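Local structure of inner membrane lipoprotein (Salmonella enterica, 4C47) at residues 95-100 against 109-114; 124-129 against 184-189. The protein is required for proper surface expression of the trimeric autotransporter adhesin SadA and could take a direct part in its biogenesis. All blocks are in the same frame, centred on the assembly; numbering follows the deposited sequence.

Interaction 1: 95-100 against 109-114; sequences RILSIE and HLDLVN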
ATOM      1  N   ARG A  95       6.237 -27.514 -13.193  1.00 45.67           N
ATOM      2  CA  ARG A  95       5.935 -27.765 -14.597  1.00 46.50           C
ATOM      3  C   ARG A  95       4.776 -28.750 -14.719  1.00 54.70           C
ATOM      4  O   ARG A  95       4.782 -29.819 -14.102  1.00 57.06           O
ATOM      5  CB  ARG A  95       7.173 -28.271 -15.348  1.00 54.17           C
ATOM      6  CG  ARG A  95       7.766 -29.568 -14.804  1.00 52.46           C
ATOM      7  CD  ARG A  95       9.115 -29.882 -15.434  1.00 54.63           C
ATOM      8  NE  ARG A  95       9.607 -31.192 -15.016  1.00 60.81           N
ATOM      9  CZ  ARG A  95      10.828 -31.653 -15.259  1.00 58.88           C
ATOM     10  NH1 ARG A  95      11.708 -30.911 -15.916  1.00 49.40           N
ATOM     11  NH2 ARG A  95      11.169 -32.860 -14.833  1.00 51.33           N
ATOM     12  N   ILE A  96       3.771 -28.373 -15.505  1.00 52.58           N
ATOM     13  CA  ILE A  96       2.579 -29.193 -15.664  1.00 50.93           C
ATOM     14  C   ILE A  96       2.790 -30.260 -16.736  1.00 56.80           C
ATOM     15  O   ILE A  96       3.016 -29.947 -17.904  1.00 57.06           O
ATOM     16  CB  ILE A  96       1.347 -28.338 -16.015  1.00 52.29           C
ATOM     17  CG1 ILE A  96       1.081 -27.313 -14.910  1.00 47.18           C
ATOM     18  CG2 ILE A  96       0.137 -29.224 -16.223  1.00 56.24           C
ATOM     19  CD1 ILE A  96      -0.178 -26.505 -15.120  1.00 53.30           C
ATOM     20  N   LEU A  97       2.721 -31.521 -16.327  1.00 60.31           N
ATOM     21  CA  LEU A  97       2.912 -32.636 -17.247  1.00 61.96           C
ATOM     22  C   LEU A  97       1.624 -32.956 -17.998  1.00 61.57           C
ATOM     23  O   LEU A  97       1.635 -33.118 -19.219  1.00 64.04           O
ATOM     24  CB  LEU A  97       3.411 -33.871 -16.495  1.00 61.65           C
ATOM     25  CG  LEU A  97       4.670 -33.664 -15.652  1.00 61.89           C
ATOM     26  CD1 LEU A  97       4.991 -34.916 -14.851  1.00 62.62           C
ATOM     27  CD2 LEU A  97       5.850 -33.264 -16.527  1.00 54.69           C
ATOM     28  N   SER A  98       0.514 -33.039 -17.267  1.00 62.13           N
ATOM     29  CA  SER A  98      -0.774 -33.345 -17.878  1.00 60.95           C
ATOM     30  C   SER A  98      -1.950 -33.031 -16.962  1.00 65.64           C
ATOM     31  O   SER A  98      -1.820 -33.032 -15.737  1.00 69.51           O
ATOM     32  CB  SER A  98      -0.841 -34.817 -18.288  1.00 54.85           C
ATOM     33  OG  SER A  98      -0.793 -35.665 -17.159  1.00 70.97           O
ATOM     34  N   ILE A  99      -3.097 -32.757 -17.571  1.00 70.62           N
ATOM     35  CA  ILE A  99      -4.350 -32.642 -16.840  1.00 65.20           C
ATOM     36  C   ILE A  99      -5.248 -33.815 -17.224  1.00 69.95           C
ATOM     37  O   ILE A  99      -5.569 -34.001 -18.398  1.00 74.96           O
ATOM     38  CB  ILE A  99      -5.071 -31.308 -17.119  1.00 66.93           C
ATOM     39  CG1 ILE A  99      -4.421 -30.164 -16.334  1.00 65.60           C
ATOM     40  CG2 ILE A  99      -6.529 -31.406 -16.720  1.00 73.84           C
ATOM     41  CD1 ILE A  99      -3.342 -29.434 -17.088  1.00 68.37           C
ATOM     42  N   GLU A 100      -5.643 -34.605 -16.231  1.00 74.43           N
ATOM     43  CA  GLU A 100      -6.392 -35.830 -16.482  1.00 81.37           C
ATOM     44  C   GLU A 100      -7.777 -35.785 -15.847  1.00 86.66           C
ATOM     45  O   GLU A 100      -7.945 -35.230 -14.763  1.00 87.63           O
ATOM     46  CB  GLU A 100      -5.614 -37.041 -15.961  1.00 89.44           C
ATOM     47  CG  GLU A 100      -5.444 -38.153 -16.977  1.00104.07           C
ATOM     48  CD  GLU A 100      -4.741 -37.683 -18.235  1.00110.82           C
ATOM     49  OE1 GLU A 100      -3.505 -37.505 -18.196  1.00111.17           O
ATOM     50  OE2 GLU A 100      -5.423 -37.488 -19.263  1.00116.57           O
ATOM     51  N   HIS A 109      -1.110 -33.759 -12.995  1.00 55.20           N
ATOM     52  CA  HIS A 109       0.197 -34.334 -12.719  1.00 54.94           C
ATOM     53  C   HIS A 109       1.246 -33.292 -13.048  1.00 56.87           C
ATOM     54  O   HIS A 109       1.294 -32.789 -14.167  1.00 63.37           O
ATOM     55  CB  HIS A 109       0.423 -35.593 -13.556  1.00 54.79           C
ATOM     56  CG  HIS A 109      -0.572 -36.677 -13.293  1.00 66.02           C
ATOM     57  ND1 HIS A 109      -0.355 -37.676 -12.370  1.00 78.57           N
ATOM     58  CD2 HIS A 109      -1.796 -36.912 -13.824  1.00 71.52           C
ATOM     59  CE1 HIS A 109      -1.400 -38.483 -12.346  1.00 81.13           C
ATOM     60  NE2 HIS A 109      -2.288 -38.044 -13.220  1.00 75.26           N
ATOM     61  N   LEU A 110       2.075 -32.952 -12.069  1.00 57.36           N
ATOM     62  CA  LEU A 110       3.121 -31.965 -12.296  1.00 61.24           C
ATOM     63  C   LEU A 110       4.424 -32.349 -11.613  1.00 55.91           C
ATOM     64  O   LEU A 110       4.492 -33.331 -10.875  1.00 62.97           O
ATOM     65  CB  LEU A 110       2.682 -30.578 -11.824  1.00 67.77           C
ATOM     66  CG  LEU A 110       2.467 -30.345 -10.333  1.00 70.56           C
ATOM     67  CD1 LEU A 110       2.692 -28.883  -9.984  1.00 74.37           C
ATOM     68  CD2 LEU A 110       1.070 -30.759  -9.930  1.00 79.41           C
ATOM     69  N   ASP A 111       5.465 -31.568 -11.878  1.00 54.38           N
ATOM     70  CA  ASP A 111       6.710 -31.669 -11.133  1.00 52.39           C
ATOM     71  C   ASP A 111       6.925 -30.366 -10.378  1.00 52.34           C
ATOM     72  O   ASP A 111       6.732 -29.279 -10.924  1.00 54.29           O
ATOM     73  CB  ASP A 111       7.897 -31.933 -12.064  1.00 64.14           C
ATOM     74  CG  ASP A 111       7.928 -33.356 -12.589  1.00 71.48           C
ATOM     75  OD1 ASP A 111       7.439 -34.262 -11.881  1.00 75.77           O
ATOM     76  OD2 ASP A 111       8.447 -33.568 -13.706  1.00 69.55           O
ATOM     77  N   LEU A 112       7.307 -30.481  -9.112  1.00 44.93           N
ATOM     78  CA  LEU A 112       7.723 -29.324  -8.338  1.00 48.86           C
ATOM     79  C   LEU A 112       9.217 -29.435  -8.081  1.00 60.42           C
ATOM     80  O   LEU A 112       9.754 -30.542  -7.975  1.00 54.09           O
ATOM     81  CB  LEU A 112       6.969 -29.264  -7.008  1.00 50.10           C
ATOM     82  CG  LEU A 112       5.469 -28.960  -7.043  1.00 53.77           C
ATOM     83  CD1 LEU A 112       4.878 -29.029  -5.644  1.00 48.87           C
ATOM     84  CD2 LEU A 112       5.210 -27.594  -7.661  1.00 48.87           C
ATOM     85  N   VAL A 113       9.888 -28.293  -7.991  1.00 47.92           N
ATOM     86  CA  VAL A 113      11.310 -28.280  -7.682  1.00 54.48           C
ATOM     87  C   VAL A 113      11.667 -27.144  -6.719  1.00 57.54           C
ATOM     88  O   VAL A 113      11.207 -26.001  -6.872  1.00 47.14           O
ATOM     89  CB  VAL A 113      12.183 -28.203  -8.962  1.00 56.89           C
ATOM     90  CG1 VAL A 113      11.939 -26.905  -9.720  1.00 44.48           C
ATOM     91  CG2 VAL A 113      13.651 -28.359  -8.611  1.00 52.64           C
ATOM     92  N   ASN A 114      12.461 -27.488  -5.709  1.00 49.90           N
ATOM     93  CA  ASN A 114      12.956 -26.535  -4.725  1.00 52.97           C
ATOM     94  C   ASN A 114      14.066 -25.680  -5.325  1.00 55.03           C
ATOM     95  O   ASN A 114      15.091 -26.201  -5.763  1.00 57.79           O
ATOM     96  CB  ASN A 114      13.444 -27.288  -3.484  1.00 53.74           C
ATOM     97  CG  ASN A 114      14.075 -26.378  -2.446  1.00 54.78           C
ATOM     98  OD1 ASN A 114      13.878 -25.164  -2.452  1.00 63.91           O
ATOM     99  ND2 ASN A 114      14.840 -26.972  -1.537  1.00 59.20           N
TER
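R95 and D111 are joined by a salt bridge in which the guanidinium grips a single carboxylate oxygen side-on. OD2 of D111 accepts from NE of R95 at 3.0 Å on its anti lone pair, and NH2 of R95 reaches the same oxygen from above the carboxylate plane. Both bonds lie in the guanidinium plane, which is turned 53° against the carboxylate. The R95 chain runs extended from CG to NE after leaving between the backbone N and the carbonyl carbon (chi1 60°), which lays its CG against CB of D111 at 3.6 Å. Beneath this bridge the same two residues exchange backbone bonds, R95 N to D111 O and D111 N to R95 O, both 2.9 Å. Farther along, O of H109 takes two donors, L97 N at 2.9 Å and S98 N at 3.2 Å, while N of H109 returns a bond to O of S98. At this bulge the CB of L97 points toward strand 109-114. Its CD2 stands 3.8 Å from OD2 of D111, an apolar branch beside the charged pair. I96 and L110 lie on the buried face, and W163 makes a cation-pi contact with R95 on the other. L97 and S98 set against H109 form a classic beta bulge in the antiparallel hairpin of strands 91-102 and 105-114, part of the beta-sandwich domain.

Interaction 2: 124-129 against 184-189; sequences AFNMTW and GIDMEN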
ATOM      1  N   ALA A 124       2.796 -27.553   2.895  1.00 76.62           N
ATOM      2  CA  ALA A 124       1.362 -27.666   2.673  1.00 72.16           C
ATOM      3  C   ALA A 124       0.947 -26.648   1.616  1.00 71.33           C
ATOM      4  O   ALA A 124       1.514 -25.557   1.541  1.00 64.77           O
ATOM      5  CB  ALA A 124       0.600 -27.444   3.968  1.00 67.17           C
ATOM      6  N   PHE A 125      -0.032 -27.002   0.794  1.00 69.25           N
ATOM      7  CA  PHE A 125      -0.436 -26.124  -0.296  1.00 64.23           C
ATOM      8  C   PHE A 125      -1.882 -25.667  -0.159  1.00 68.21           C
ATOM      9  O   PHE A 125      -2.793 -26.485  -0.086  1.00 77.12           O
ATOM     10  CB  PHE A 125      -0.233 -26.821  -1.644  1.00 67.56           C
ATOM     11  CG  PHE A 125       1.179 -27.265  -1.891  1.00 72.80           C
ATOM     12  CD1 PHE A 125       2.109 -26.397  -2.444  1.00 73.22           C
ATOM     13  CD2 PHE A 125       1.580 -28.553  -1.572  1.00 78.18           C
ATOM     14  CE1 PHE A 125       3.410 -26.808  -2.670  1.00 72.49           C
ATOM     15  CE2 PHE A 125       2.877 -28.968  -1.795  1.00 79.33           C
ATOM     16  CZ  PHE A 125       3.793 -28.094  -2.344  1.00 71.03           C
ATOM     17  N   ASN A 126      -2.092 -24.357  -0.119  1.00 66.10           N
ATOM     18  CA  ASN A 126      -3.445 -23.824  -0.192  1.00 68.41           C
ATOM     19  C   ASN A 126      -3.849 -23.724  -1.654  1.00 69.91           C
ATOM     20  O   ASN A 126      -3.159 -23.089  -2.449  1.00 68.83           O
ATOM     21  CB  ASN A 126      -3.532 -22.459   0.490  1.00 68.12           C
ATOM     22  CG  ASN A 126      -3.316 -22.545   1.990  1.00 77.95           C
ATOM     23  OD1 ASN A 126      -3.631 -23.557   2.614  1.00 88.05           O
ATOM     24  ND2 ASN A 126      -2.780 -21.480   2.576  1.00 86.49           N
ATOM     25  N   MET A 127      -4.952 -24.371  -2.019  1.00 68.64           N
ATOM     26  CA  MET A 127      -5.361 -24.402  -3.418  1.00 65.52           C
ATOM     27  C   MET A 127      -6.815 -24.004  -3.632  1.00 63.73           C
ATOM     28  O   MET A 127      -7.703 -24.413  -2.883  1.00 60.35           O
ATOM     29  CB  MET A 127      -5.101 -25.780  -4.029  1.00 67.53           C
ATOM     30  CG  MET A 127      -3.631 -26.141  -4.125  1.00 74.42           C
ATOM     31  SD  MET A 127      -3.382 -27.754  -4.877  1.00 80.74           S
ATOM     32  CE  MET A 127      -4.466 -28.758  -3.865  1.00 64.13           C
ATOM     33  N   THR A 128      -7.040 -23.198  -4.665  1.00 61.24           N
ATOM     34  CA  THR A 128      -8.379 -22.784  -5.063  1.00 61.45           C
ATOM     35  C   THR A 128      -8.482 -22.944  -6.569  1.00 65.37           C
ATOM     36  O   THR A 128      -7.576 -22.554  -7.288  1.00 65.34           O
ATOM     37  CB  THR A 128      -8.642 -21.313  -4.691  1.00 63.51           C
ATOM     38  OG1 THR A 128      -8.436 -21.132  -3.284  1.00 67.42           O
ATOM     39  CG2 THR A 128     -10.068 -20.913  -5.053  1.00 71.01           C
ATOM     40  N   TRP A 129      -9.572 -23.521  -7.059  1.00 58.70           N
ATOM     41  CA  TRP A 129      -9.659 -23.780  -8.491  1.00 63.73           C
ATOM     42  C   TRP A 129     -11.070 -23.676  -9.042  1.00 66.92           C
ATOM     43  O   TRP A 129     -12.051 -23.747  -8.300  1.00 73.88           O
ATOM     44  CB  TRP A 129      -9.078 -25.155  -8.831  1.00 62.43           C
ATOM     45  CG  TRP A 129      -9.839 -26.292  -8.237  1.00 67.45           C
ATOM     46  CD1 TRP A 129     -10.786 -27.052  -8.853  1.00 68.17           C
ATOM     47  CD2 TRP A 129      -9.724 -26.799  -6.903  1.00 67.33           C
ATOM     48  NE1 TRP A 129     -11.271 -28.009  -7.987  1.00 65.71           N
ATOM     49  CE2 TRP A 129     -10.633 -27.873  -6.781  1.00 67.70           C
ATOM     50  CE3 TRP A 129      -8.938 -26.453  -5.797  1.00 60.52           C
ATOM     51  CZ2 TRP A 129     -10.777 -28.599  -5.603  1.00 64.18           C
ATOM     52  CZ3 TRP A 129      -9.087 -27.179  -4.625  1.00 61.35           C
ATOM     53  CH2 TRP A 129      -9.998 -28.236  -4.540  1.00 63.19           C
ATOM     54  N   GLY A 184      -0.883 -21.469  -3.172  1.00 57.08           N
ATOM     55  CA  GLY A 184      -0.000 -20.812  -2.227  1.00 63.84           C
ATOM     56  C   GLY A 184       0.642 -21.773  -1.242  1.00 70.93           C
ATOM     57  O   GLY A 184       0.240 -22.933  -1.129  1.00 66.69           O
ATOM     58  N   ILE A 185       1.641 -21.280  -0.520  1.00 75.61           N
ATOM     59  CA  ILE A 185       2.393 -22.097   0.426  1.00 69.45           C
ATOM     60  C   ILE A 185       1.987 -21.853   1.878  1.00 64.41           C
ATOM     61  O   ILE A 185       2.018 -20.720   2.360  1.00 64.80           O
ATOM     62  CB  ILE A 185       3.908 -21.833   0.306  1.00 70.00           C
ATOM     63  CG1 ILE A 185       4.411 -22.197  -1.088  1.00 71.40           C
ATOM     64  CG2 ILE A 185       4.672 -22.621   1.358  1.00 72.99           C
ATOM     65  CD1 ILE A 185       4.271 -23.657  -1.408  1.00 73.35           C
ATOM     66  N   ASP A 186       1.616 -22.922   2.574  1.00 71.27           N
ATOM     67  CA  ASP A 186       1.428 -22.863   4.017  1.00 82.76           C
ATOM     68  C   ASP A 186       2.740 -23.268   4.683  1.00 82.28           C
ATOM     69  O   ASP A 186       3.318 -24.306   4.355  1.00 74.97           O
ATOM     70  CB  ASP A 186       0.284 -23.777   4.460  1.00 87.60           C
ATOM     71  CG  ASP A 186      -0.223 -23.446   5.854  1.00102.24           C
ATOM     72  OD1 ASP A 186       0.608 -23.231   6.762  1.00108.45           O
ATOM     73  OD2 ASP A 186      -1.457 -23.394   6.039  1.00107.89           O
ATOM     74  N   MET A 187       3.199 -22.442   5.619  1.00 85.20           N
ATOM     75  CA  MET A 187       4.546 -22.564   6.165  1.00 87.53           C
ATOM     76  C   MET A 187       4.583 -23.047   7.610  1.00 89.88           C
ATOM     77  O   MET A 187       5.640 -23.044   8.239  1.00 94.39           O
ATOM     78  CB  MET A 187       5.264 -21.218   6.065  1.00 84.84           C
ATOM     79  CG  MET A 187       5.432 -20.724   4.645  1.00 78.24           C
ATOM     80  SD  MET A 187       7.072 -21.099   4.009  1.00 76.20           S
ATOM     81  CE  MET A 187       8.057 -19.974   4.985  1.00 66.97           C
ATOM     82  N   GLU A 188       3.432 -23.468   8.125  1.00 88.29           N
ATOM     83  CA  GLU A 188       3.297 -23.850   9.529  1.00 98.81           C
ATOM     84  C   GLU A 188       4.259 -24.956   9.974  1.00108.11           C
ATOM     85  O   GLU A 188       4.971 -24.799  10.965  1.00114.00           O
ATOM     86  CB  GLU A 188       1.853 -24.257   9.835  1.00 98.21           C
ATOM     87  N   ASN A 189       4.284 -26.063   9.239  1.00107.42           N
ATOM     88  CA  ASN A 189       5.091 -27.218   9.630  1.00110.38           C
ATOM     89  C   ASN A 189       6.290 -27.478   8.720  1.00111.95           C
ATOM     90  O   ASN A 189       6.774 -28.607   8.625  1.00112.95           O
ATOM     91  CB  ASN A 189       4.215 -28.469   9.707  1.00109.65           C
ATOM     92  CG  ASN A 189       3.063 -28.313  10.679  1.00111.32           C
ATOM     93  OD1 ASN A 189       3.203 -27.685  11.729  1.00110.93           O
ATOM     94  ND2 ASN A 189       1.914 -28.878  10.330  1.00114.04           N
TER
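Three backbone hydrogen bonds join A124 and N126 to G184 and D186. The N126 and G184 pair is bonded both ways, G184 N to N126 O and N126 N to G184 O, both 2.9 Å. D186 N gives the third bond to A124 O at 2.8 Å, and CA of F125 adds a C-H...O contact to G184 O at 3.4 Å. On the face that carries F125 and I185, the two side chains lie side by side and point the same way. CD1 of I185 touches CE1 of the buried F125 at 3.5 Å, reaching the ring obliquely. On the other face CB of A124 packs against CB of D186 at 3.7 Å. The D186 carboxylate and the N126 amide come near each other without bonding, their planes 71° apart, and the charged amino group of K151 joins them, as a salt bridge to OD2 of D186 and a hydrogen bond to OD1 of N126. The other carboxylate oxygen of D186, OD1, accepts E188 N at 3.1 Å, an Asx turn where the strand gives way to loop. Strands 124-130 and 180-186 are the central pair of a four-stranded antiparallel sheet: strand 148-153, which supplies K151, flanks the first, and strand 73-75, just after the long helix 8-71, flanks the second.

Overall arrangement
Interactions 1 and 2 belong to different four-stranded antiparallel sheets of the C-terminal beta-sandwich, and their centres are 16 Å apart. They meet directly across the core, where CD1 of L112 packs against CZ of F125 at 3.6 Å. Interaction 1 joins neighbouring arms of one hairpin, whereas interaction 2 brings together segments with 54 residues between them, so that the chain passes through both sheets before 184-189 returns beside 124-129. Strand 164-171 pairs with strand 105-114 and also touches the side chains of M127 and W129. Interaction 1 continues toward another subunit, where N114 bonds to S117 of that chain; no other chain touches interaction 2.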